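Local coordinates for protein Abbfa_003403 (Acinetobacter baumannii, PDB 4ZXH) that is a four-domain nonribosomal peptide synthetase that probably activates an amino acid, loads it onto a phosphopantetheine-bearing carrier, condenses it with another acyl group and releases the product, at residues Gln1065-Ile1073 / Tyr1131-Ile1142. Sequence-based numbering, arbitrary orientation.
Sequences QPLWLFHPI and YFLGGWCFGGAI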
ATOM      1  N   GLN A1065       7.166 -41.838 -24.663  1.00 53.17           N
ATOM      2  CA  GLN A1065       8.592 -41.814 -24.346  1.00 38.78           C
ATOM      3  C   GLN A1065       9.160 -40.415 -24.127  1.00 33.70           C
ATOM      4  O   GLN A1065       9.125 -39.570 -25.014  1.00 41.10           O
ATOM      5  CB  GLN A1065       9.373 -42.509 -25.454  1.00 39.06           C
ATOM      6  CG  GLN A1065      10.854 -42.647 -25.185  1.00 41.63           C
ATOM      7  CD  GLN A1065      11.560 -43.269 -26.355  1.00 50.41           C
ATOM      8  OE1 GLN A1065      11.476 -42.768 -27.483  1.00 45.01           O
ATOM      9  NE2 GLN A1065      12.219 -44.398 -26.113  1.00 37.69           N
ATOM     10  N   PRO A1066       9.701 -40.181 -22.934  1.00 34.15           N
ATOM     11  CA  PRO A1066      10.384 -38.943 -22.565  1.00 35.37           C
ATOM     12  C   PRO A1066      11.782 -38.907 -23.144  1.00 31.35           C
ATOM     13  O   PRO A1066      12.319 -39.946 -23.514  1.00 35.33           O
ATOM     14  CB  PRO A1066      10.468 -39.008 -21.029  1.00 29.86           C
ATOM     15  CG  PRO A1066       9.920 -40.347 -20.632  1.00 40.18           C
ATOM     16  CD  PRO A1066       9.792 -41.192 -21.871  1.00 37.83           C
ATOM     17  N   LEU A1067      12.368 -37.723 -23.195  1.00 32.22           N
ATOM     18  CA  LEU A1067      13.785 -37.575 -23.470  1.00 32.63           C
ATOM     19  C   LEU A1067      14.458 -37.192 -22.164  1.00 33.04           C
ATOM     20  O   LEU A1067      14.041 -36.233 -21.522  1.00 37.52           O
ATOM     21  CB  LEU A1067      14.027 -36.511 -24.546  1.00 29.56           C
ATOM     22  CG  LEU A1067      15.457 -36.019 -24.720  1.00 23.22           C
ATOM     23  CD1 LEU A1067      16.357 -37.205 -25.001  1.00 26.76           C
ATOM     24  CD2 LEU A1067      15.539 -34.999 -25.840  1.00 22.62           C
ATOM     25  N   TRP A1068      15.471 -37.952 -21.757  1.00 28.99           N
ATOM     26  CA  TRP A1068      16.231 -37.654 -20.543  1.00 24.86           C
ATOM     27  C   TRP A1068      17.502 -36.903 -20.880  1.00 27.89           C
ATOM     28  O   TRP A1068      18.263 -37.309 -21.770  1.00 29.95           O
ATOM     29  CB  TRP A1068      16.598 -38.928 -19.795  1.00 29.03           C
ATOM     30  CG  TRP A1068      15.438 -39.669 -19.258  1.00 34.16           C
ATOM     31  CD1 TRP A1068      14.741 -40.656 -19.879  1.00 33.22           C
ATOM     32  CD2 TRP A1068      14.827 -39.489 -17.972  1.00 34.74           C
ATOM     33  NE1 TRP A1068      13.728 -41.106 -19.060  1.00 43.08           N
ATOM     34  CE2 TRP A1068      13.762 -40.401 -17.884  1.00 37.66           C
ATOM     35  CE3 TRP A1068      15.079 -38.643 -16.890  1.00 32.32           C
ATOM     36  CZ2 TRP A1068      12.951 -40.493 -16.758  1.00 36.46           C
ATOM     37  CZ3 TRP A1068      14.269 -38.735 -15.772  1.00 32.51           C
ATOM     38  CH2 TRP A1068      13.222 -39.654 -15.713  1.00 34.63           C
ATOM     39  N   LEU A1069      17.737 -35.815 -20.151  1.00 31.43           N
ATOM     40  CA  LEU A1069      18.933 -35.009 -20.333  1.00 25.56           C
ATOM     41  C   LEU A1069      19.767 -34.964 -19.062  1.00 22.99           C
ATOM     42  O   LEU A1069      19.238 -34.862 -17.964  1.00 24.22           O
ATOM     43  CB  LEU A1069      18.557 -33.598 -20.781  1.00 22.54           C
ATOM     44  CG  LEU A1069      17.780 -33.563 -22.111  1.00 27.59           C
ATOM     45  CD1 LEU A1069      17.158 -32.218 -22.361  1.00 19.04           C
ATOM     46  CD2 LEU A1069      18.652 -33.970 -23.302  1.00 30.93           C
ATOM     47  N   PHE A1070      21.081 -35.026 -19.213  1.00 24.15           N
ATOM     48  CA  PHE A1070      21.942 -35.073 -18.052  1.00 22.29           C
ATOM     49  C   PHE A1070      22.889 -33.896 -17.972  1.00 21.58           C
ATOM     50  O   PHE A1070      23.410 -33.432 -18.982  1.00 22.21           O
ATOM     51  CB  PHE A1070      22.707 -36.373 -18.065  1.00 23.22           C
ATOM     52  CG  PHE A1070      21.826 -37.542 -18.207  1.00 26.50           C
ATOM     53  CD1 PHE A1070      21.130 -38.031 -17.107  1.00 28.45           C
ATOM     54  CD2 PHE A1070      21.645 -38.135 -19.441  1.00 23.70           C
ATOM     55  CE1 PHE A1070      20.284 -39.115 -17.231  1.00 23.85           C
ATOM     56  CE2 PHE A1070      20.809 -39.222 -19.573  1.00 23.50           C
ATOM     57  CZ  PHE A1070      20.121 -39.708 -18.465  1.00 27.12           C
ATOM     58  N   HIS A1071      23.107 -33.429 -16.749  1.00 17.40           N
ATOM     59  CA  HIS A1071      23.904 -32.246 -16.514  1.00 21.97           C
ATOM     60  C   HIS A1071      25.284 -32.359 -17.126  1.00 24.10           C
ATOM     61  O   HIS A1071      25.827 -33.449 -17.207  1.00 32.20           O
ATOM     62  CB  HIS A1071      24.040 -32.001 -15.017  1.00 24.30           C
ATOM     63  CG  HIS A1071      24.712 -33.112 -14.279  1.00 25.39           C
ATOM     64  ND1 HIS A1071      26.075 -33.304 -14.303  1.00 28.55           N
ATOM     65  CD2 HIS A1071      24.211 -34.075 -13.469  1.00 26.91           C
ATOM     66  CE1 HIS A1071      26.384 -34.349 -13.553  1.00 24.45           C
ATOM     67  NE2 HIS A1071      25.272 -34.835 -13.037  1.00 21.25           N
ATOM     68  N   PRO A1072      25.848 -31.227 -17.562  1.00 25.00           N
ATOM     69  CA  PRO A1072      27.265 -31.148 -17.950  1.00 22.91           C
ATOM     70  C   PRO A1072      28.163 -31.043 -16.721  1.00 26.89           C
ATOM     71  O   PRO A1072      27.664 -31.249 -15.612  1.00 28.49           O
ATOM     72  CB  PRO A1072      27.326 -29.866 -18.772  1.00 26.49           C
ATOM     73  CG  PRO A1072      26.208 -29.025 -18.214  1.00 14.37           C
ATOM     74  CD  PRO A1072      25.129 -29.960 -17.811  1.00 14.81           C
ATOM     75  N   ILE A1073      29.438 -30.701 -16.916  1.00 25.69           N
ATOM     76  CA  ILE A1073      30.416 -30.604 -15.820  1.00 17.93           C
ATOM     77  C   ILE A1073      29.910 -29.831 -14.600  1.00 18.41           C
ATOM     78  O   ILE A1073      30.059 -30.283 -13.481  1.00 35.07           O
ATOM     79  CB  ILE A1073      31.725 -29.925 -16.274  1.00 22.98           C
ATOM     80  CG1 ILE A1073      32.354 -30.665 -17.448  1.00 26.68           C
ATOM     81  CG2 ILE A1073      32.724 -29.920 -15.129  1.00 20.04           C
ATOM     82  CD1 ILE A1073      32.905 -32.024 -17.053  1.00 34.31           C
ATOM     83  N   TYR A1131      14.538 -46.474 -23.841  1.00 44.70           N
ATOM     84  CA  TYR A1131      14.925 -45.189 -23.281  1.00 40.46           C
ATOM     85  C   TYR A1131      15.485 -44.260 -24.335  1.00 44.02           C
ATOM     86  O   TYR A1131      15.993 -44.715 -25.364  1.00 44.18           O
ATOM     87  CB  TYR A1131      15.932 -45.384 -22.157  1.00 35.36           C
ATOM     88  CG  TYR A1131      15.290 -46.035 -20.977  1.00 37.02           C
ATOM     89  CD1 TYR A1131      14.475 -45.305 -20.120  1.00 36.15           C
ATOM     90  CD2 TYR A1131      15.456 -47.384 -20.737  1.00 39.27           C
ATOM     91  CE1 TYR A1131      13.855 -45.906 -19.043  1.00 41.92           C
ATOM     92  CE2 TYR A1131      14.849 -47.989 -19.666  1.00 40.93           C
ATOM     93  CZ  TYR A1131      14.052 -47.252 -18.819  1.00 49.59           C
ATOM     94  OH  TYR A1131      13.451 -47.868 -17.741  1.00 58.51           O
ATOM     95  N   PHE A1132      15.364 -42.957 -24.072  1.00 40.56           N
ATOM     96  CA  PHE A1132      15.809 -41.927 -24.997  1.00 30.52           C
ATOM     97  C   PHE A1132      16.614 -40.916 -24.183  1.00 34.65           C
ATOM     98  O   PHE A1132      16.093 -40.291 -23.267  1.00 42.26           O
ATOM     99  CB  PHE A1132      14.609 -41.289 -25.710  1.00 30.69           C
ATOM    100  CG  PHE A1132      14.980 -40.332 -26.804  1.00 35.01           C
ATOM    101  CD1 PHE A1132      16.151 -40.498 -27.534  1.00 41.01           C
ATOM    102  CD2 PHE A1132      14.172 -39.241 -27.091  1.00 33.98           C
ATOM    103  CE1 PHE A1132      16.501 -39.598 -28.542  1.00 34.91           C
ATOM    104  CE2 PHE A1132      14.513 -38.344 -28.093  1.00 36.84           C
ATOM    105  CZ  PHE A1132      15.682 -38.523 -28.823  1.00 34.30           C
ATOM    106  N   LEU A1133      17.894 -40.780 -24.509  1.00 29.81           N
ATOM    107  CA  LEU A1133      18.850 -40.107 -23.640  1.00 31.17           C
ATOM    108  C   LEU A1133      19.638 -39.065 -24.388  1.00 36.21           C
ATOM    109  O   LEU A1133      19.783 -39.137 -25.614  1.00 36.27           O
ATOM    110  CB  LEU A1133      19.856 -41.100 -23.046  1.00 30.79           C
ATOM    111  CG  LEU A1133      19.378 -42.453 -22.583  1.00 31.30           C
ATOM    112  CD1 LEU A1133      20.557 -43.333 -22.525  1.00 32.77           C
ATOM    113  CD2 LEU A1133      18.772 -42.310 -21.209  1.00 36.28           C
ATOM    114  N   GLY A1134      20.215 -38.134 -23.644  1.00 22.84           N
ATOM    115  CA  GLY A1134      21.020 -37.128 -24.279  1.00 27.24           C
ATOM    116  C   GLY A1134      21.618 -36.144 -23.315  1.00 30.43           C
ATOM    117  O   GLY A1134      21.272 -36.143 -22.130  1.00 27.41           O
ATOM    118  N   GLY A1135      22.500 -35.297 -23.836  1.00 19.30           N
ATOM    119  CA  GLY A1135      23.244 -34.368 -23.015  1.00 18.14           C
ATOM    120  C   GLY A1135      24.107 -33.436 -23.851  1.00 27.48           C
ATOM    121  O   GLY A1135      24.514 -33.746 -24.992  1.00 18.09           O
ATOM    122  N   TRP A1136      24.363 -32.264 -23.284  1.00 17.75           N
ATOM    123  CA  TRP A1136      25.249 -31.320 -23.916  1.00 23.55           C
ATOM    124  C   TRP A1136      26.600 -31.530 -23.268  1.00 25.35           C
ATOM    125  O   TRP A1136      26.671 -31.753 -22.064  1.00 25.89           O
ATOM    126  CB  TRP A1136      24.748 -29.875 -23.751  1.00 15.77           C
ATOM    127  CG  TRP A1136      25.834 -28.902 -24.030  1.00 17.38           C
ATOM    128  CD1 TRP A1136      26.354 -28.583 -25.253  1.00 15.64           C
ATOM    129  CD2 TRP A1136      26.572 -28.146 -23.071  1.00 27.36           C
ATOM    130  NE1 TRP A1136      27.362 -27.654 -25.116  1.00 17.62           N
ATOM    131  CE2 TRP A1136      27.524 -27.375 -23.781  1.00 29.66           C
ATOM    132  CE3 TRP A1136      26.526 -28.036 -21.674  1.00 29.89           C
ATOM    133  CZ2 TRP A1136      28.422 -26.517 -23.146  1.00 28.52           C
ATOM    134  CZ3 TRP A1136      27.426 -27.170 -21.037  1.00 28.18           C
ATOM    135  CH2 TRP A1136      28.361 -26.435 -21.774  1.00 26.30           C
ATOM    136  N   CYS A1137      27.671 -31.488 -24.049  1.00 32.11           N
ATOM    137  CA  CYS A1137      29.012 -31.657 -23.479  1.00 34.01           C
ATOM    138  C   CYS A1137      29.104 -32.965 -22.658  1.00 30.80           C
ATOM    139  O   CYS A1137      28.727 -34.044 -23.131  1.00 32.93           O
ATOM    140  CB  CYS A1137      29.366 -30.432 -22.618  1.00 27.86           C
ATOM    141  SG  CYS A1137      31.100 -30.279 -22.077  1.00 34.73           S
ATOM    142  N   PHE A1138      29.570 -32.852 -21.423  1.00 17.05           N
ATOM    143  CA  PHE A1138      29.758 -33.994 -20.525  1.00 23.23           C
ATOM    144  C   PHE A1138      28.460 -34.794 -20.288  1.00 26.64           C
ATOM    145  O   PHE A1138      28.494 -36.010 -20.070  1.00 24.72           O
ATOM    146  CB  PHE A1138      30.338 -33.474 -19.217  1.00 22.79           C
ATOM    147  CG  PHE A1138      30.642 -34.527 -18.206  1.00 29.78           C
ATOM    148  CD1 PHE A1138      31.686 -35.409 -18.397  1.00 31.09           C
ATOM    149  CD2 PHE A1138      29.915 -34.593 -17.022  1.00 27.98           C
ATOM    150  CE1 PHE A1138      31.975 -36.372 -17.444  1.00 34.21           C
ATOM    151  CE2 PHE A1138      30.204 -35.543 -16.063  1.00 25.53           C
ATOM    152  CZ  PHE A1138      31.235 -36.434 -16.274  1.00 25.76           C
ATOM    153  N   GLY A1139      27.316 -34.116 -20.359  1.00 22.16           N
ATOM    154  CA  GLY A1139      26.032 -34.806 -20.318  1.00 24.44           C
ATOM    155  C   GLY A1139      25.948 -35.966 -21.312  1.00 30.98           C
ATOM    156  O   GLY A1139      25.494 -37.056 -20.962  1.00 32.65           O
ATOM    157  N   GLY A1140      26.391 -35.724 -22.548  1.00 26.19           N
ATOM    158  CA  GLY A1140      26.527 -36.771 -23.544  1.00 33.84           C
ATOM    159  C   GLY A1140      27.316 -37.980 -23.057  1.00 38.44           C
ATOM    160  O   GLY A1140      26.922 -39.123 -23.336  1.00 40.72           O
ATOM    161  N   ALA A1141      28.410 -37.747 -22.320  1.00 31.20           N
ATOM    162  CA  ALA A1141      29.230 -38.853 -21.802  1.00 22.50           C
ATOM    163  C   ALA A1141      28.501 -39.660 -20.718  1.00 29.28           C
ATOM    164  O   ALA A1141      28.584 -40.881 -20.696  1.00 31.74           O
ATOM    165  CB  ALA A1141      30.531 -38.341 -21.273  1.00 22.17           C
ATOM    166  N   ILE A1142      27.790 -38.978 -19.823  1.00 27.69           N
ATOM    167  CA  ILE A1142      26.915 -39.647 -18.862  1.00 23.21           C
ATOM    168  C   ILE A1142      25.899 -40.527 -19.574  1.00 37.39           C
ATOM    169  O   ILE A1142      25.762 -41.713 -19.237  1.00 32.74           O
ATOM    170  CB  ILE A1142      26.180 -38.644 -17.984  1.00 22.10           C
ATOM    171  CG1 ILE A1142      27.185 -37.882 -17.117  1.00 21.45           C
ATOM    172  CG2 ILE A1142      25.144 -39.334 -17.129  1.00 23.14           C
ATOM    173  CD1 ILE A1142      26.570 -36.844 -16.239  1.00 20.53           C
TER
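Phe1132 O accepts the backbone N-H of Trp1068 in a nearly straight hydrogen bond (N to O 2.9 Å, 176° at the hydrogen), one of the bonds pairing two neighbouring parallel strands in the alpha/beta-hydrolase sheet of the thioesterase domain. The ladder continues with a weak bond from Gly1134 N to Trp1068 O and with Phe1070 N donating to Gly1134 O at 3.1 Å. Leu1067 lays CD1 over the Phe1132 ring, 3.7 Å from its centroid. The ring reaches this methyl because Phe1132 CG stands anti to the backbone N (chi1 -173°). Phe1070 points to the face shared with Trp1068 and Leu1133, where its ring edge meets Leu1133 CD2 and its CG lies 3.9 Å from Ile1142 CG2, at the start of helix 1138-1152. Between strand and helix, the tight turn around Cys1137 has the GxCxG pattern of a nucleophile elbow, consistent with a Cys-His-Asp triad completed by His1297 and Asp1164. Gly1139 CA sits against Phe1070 O, which also bonds Tyr1080 OH. Past the strand, His1071 ND1 bonds Pro1072 O and NE2 bonds Tyr1118 OH, fixing the imidazole's rotation, while Ile1142 CD1 covers one face, 3.7 Å from His1071 CE1.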